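PDB 2X4K: 4-oxalocrotonate tautomerase from Staphylococcus aureus, which is a small enzyme of the tautomerase family in the MIF clan, built from short beta-alpha-beta subunits that assemble as a hexamer. Local coordinates for residues A[21-26]-A[43-48]. Residues are numbered along the deposited sequence; the frame is centred on the assembly and turned at random. Where two conformers were deposited one is given.
Sequences NLVSEV and VVIEEM
No side-chain ring, amide or carboxylate lies between Leu22, Val23 and Val26 of helix segment 21-26 and Val43 and Ile45 of strand segment 43-48, so there are no flat faces or edges to match and the contact is methyl against methyl. In the Ile45 conformer described, one of two modelled, the CG1 branch leaves the backbone opposite the carbonyl carbon (chi1 -54°) and then runs on nearly extended, which carries CD1 out to the helix. There CD1 meets two residues at once: it lies 3.6 Å from Val23 CG2 and 4.0 Å from Leu22 CD2, each side chain passing it at a slant. Val23 CG2 is shared in turn, since it also touches Val43 CG1 at 4.1 Å, where the two valines run past one another in opposite senses. The other branch of Val43 makes a looser contact with the next turn of the helix, CG2 lying 4.2 Å from CG1 of Val26 in the conformer described. No hydrogen bond crosses; the join is wholly apolar and buried. The axes of 21-26 and 43-48 come within 9.1 Å, their directions 140° apart, closer to antiparallel than parallel. Around this layer, Ile45 also packs on Leu10 and Leu19, and Val26 on Val6. Val43 and Val44 form an antiparallel ladder with a strand of a second subunit. Helix 16-34 thus lies over strand 42-48, which pairs in parallel with strand 5-11: the beta-alpha-beta unit of the tautomerase fold, with its sheet continued into a neighbouring subunit.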
loop_
_atom_site.group_PDB
_atom_site.type_symbol
_atom_site.label_atom_id
_atom_site.label_comp_id
_atom_site.label_asym_id
_atom_site.label_seq_id
_atom_site.Cartn_x
_atom_site.Cartn_y
_atom_site.Cartn_z
ATOM N N ASN A 21 -16.168 -7.011 13.424
ATOM C CA ASN A 21 -15.784 -6.277 14.617
ATOM C C ASN A 21 -14.508 -5.476 14.405
ATOM O O ASN A 21 -14.410 -4.352 14.884
ATOM C CB ASN A 21 -15.625 -7.226 15.803
ATOM C CG ASN A 21 -16.934 -7.841 16.228
ATOM O OD1 ASN A 21 -18.007 -7.287 15.989
ATOM N ND2 ASN A 21 -16.853 -9.000 16.854
ATOM N N LEU A 22 -13.536 -6.044 13.696
ATOM C CA LEU A 22 -12.308 -5.325 13.380
ATOM C C LEU A 22 -12.619 -4.030 12.635
ATOM O O LEU A 22 -12.104 -2.962 12.977
ATOM C CB LEU A 22 -11.398 -6.227 12.547
ATOM C CG LEU A 22 -10.085 -5.647 12.039
ATOM C CD1 LEU A 22 -9.181 -5.227 13.182
ATOM C CD2 LEU A 22 -9.399 -6.676 11.137
ATOM N N VAL A 23 -13.465 -4.114 11.613
ATOM C CA VAL A 23 -13.814 -2.919 10.845
ATOM C C VAL A 23 -14.491 -1.870 11.735
ATOM O O VAL A 23 -14.158 -0.690 11.664
ATOM C CB VAL A 23 -14.696 -3.263 9.614
ATOM C CG1 VAL A 23 -15.268 -2.008 8.973
ATOM C CG2 VAL A 23 -13.883 -4.048 8.605
ATOM N N SER A 24 -15.428 -2.290 12.579
ATOM C CA SER A 24 -16.127 -1.341 13.438
ATOM C C SER A 24 -15.218 -0.724 14.496
ATOM O O SER A 24 -15.224 0.490 14.689
ATOM C CB SER A 24 -17.326 -2.014 14.108
ATOM O OG SER A 24 -18.119 -1.066 14.802
ATOM N N GLU A 25 -14.436 -1.558 15.176
ATOM C CA GLU A 25 -13.595 -1.089 16.284
ATOM C C GLU A 25 -12.410 -0.264 15.791
ATOM O O GLU A 25 -12.026 0.707 16.446
ATOM C CB GLU A 25 -13.120 -2.256 17.139
ATOM C CG GLU A 25 -14.264 -3.018 17.812
ATOM C CD GLU A 25 -14.516 -2.657 19.268
ATOM O OE1 GLU A 25 -13.880 -1.726 19.805
ATOM O OE2 GLU A 25 -15.362 -3.337 19.889
ATOM N N VAL A 26 -11.804 -0.628 14.659
ATOM C CA VAL A 26 -10.734 0.186 14.086
ATOM C C VAL A 26 -11.291 1.557 13.693
ATOM O O VAL A 26 -10.636 2.587 13.875
ATOM C CB VAL A 26 -10.071 -0.516 12.882
ATOM C CG1 VAL A 26 -9.268 0.475 12.046
ATOM C CG2 VAL A 26 -9.186 -1.671 13.359
ATOM N N VAL A 43 -12.019 1.299 5.739
ATOM C CA VAL A 43 -11.172 0.204 6.182
ATOM C C VAL A 43 -11.167 -0.902 5.140
ATOM O O VAL A 43 -12.222 -1.316 4.659
ATOM C CB VAL A 43 -11.624 -0.364 7.541
ATOM C CG1 VAL A 43 -10.711 -1.514 7.985
ATOM C CG2 VAL A 43 -11.665 0.731 8.584
ATOM N N VAL A 44 -9.975 -1.374 4.801
ATOM C CA VAL A 44 -9.787 -2.525 3.940
ATOM C C VAL A 44 -8.959 -3.558 4.683
ATOM O O VAL A 44 -7.953 -3.213 5.295
ATOM C CB VAL A 44 -9.061 -2.134 2.641
ATOM C CG1 VAL A 44 -8.727 -3.370 1.804
ATOM C CG2 VAL A 44 -9.897 -1.127 1.848
ATOM N N ILE A 45 -9.406 -4.809 4.617
ATOM C CA ILE A 45 -8.697 -5.924 5.218
ATOM C C ILE A 45 -8.103 -6.786 4.110
ATOM O O ILE A 45 -8.800 -7.166 3.165
ATOM C CB ILE A 45 -9.630 -6.782 6.088
ATOM C CG1 ILE A 45 -10.352 -5.924 7.128
ATOM C CG2 ILE A 45 -8.835 -7.868 6.798
ATOM C CD1 ILE A 45 -11.528 -6.627 7.757
ATOM N N GLU A 46 -6.809 -7.075 4.223
ATOM C CA GLU A 46 -6.117 -7.972 3.312
ATOM C C GLU A 46 -5.605 -9.143 4.114
ATOM O O GLU A 46 -4.742 -8.975 4.968
ATOM C CB GLU A 46 -4.933 -7.276 2.654
ATOM C CG GLU A 46 -5.304 -6.104 1.788
ATOM C CD GLU A 46 -4.124 -5.607 0.998
ATOM O OE1 GLU A 46 -3.120 -5.195 1.620
ATOM O OE2 GLU A 46 -4.180 -5.667 -0.250
ATOM N N GLU A 47 -6.131 -10.329 3.837
ATOM C CA GLU A 47 -5.691 -11.528 4.528
ATOM C C GLU A 47 -4.472 -12.114 3.814
ATOM O O GLU A 47 -4.382 -12.082 2.582
ATOM C CB GLU A 47 -6.839 -12.534 4.638
ATOM C CG GLU A 47 -7.947 -12.058 5.579
ATOM C CD GLU A 47 -9.052 -13.085 5.788
ATOM O OE1 GLU A 47 -10.112 -12.941 5.156
ATOM O OE2 GLU A 47 -8.874 -14.030 6.583
ATOM N N MET A 48 -3.532 -12.628 4.601
ATOM C CA MET A 48 -2.279 -13.164 4.083
ATOM C C MET A 48 -2.109 -14.617 4.470
ATOM O O MET A 48 -2.367 -15.003 5.609
ATOM C CB MET A 48 -1.084 -12.404 4.673
ATOM C CG MET A 48 -1.139 -10.894 4.600
ATOM S SD MET A 48 0.369 -10.184 5.279
ATOM C CE MET A 48 0.103 -10.281 7.047
#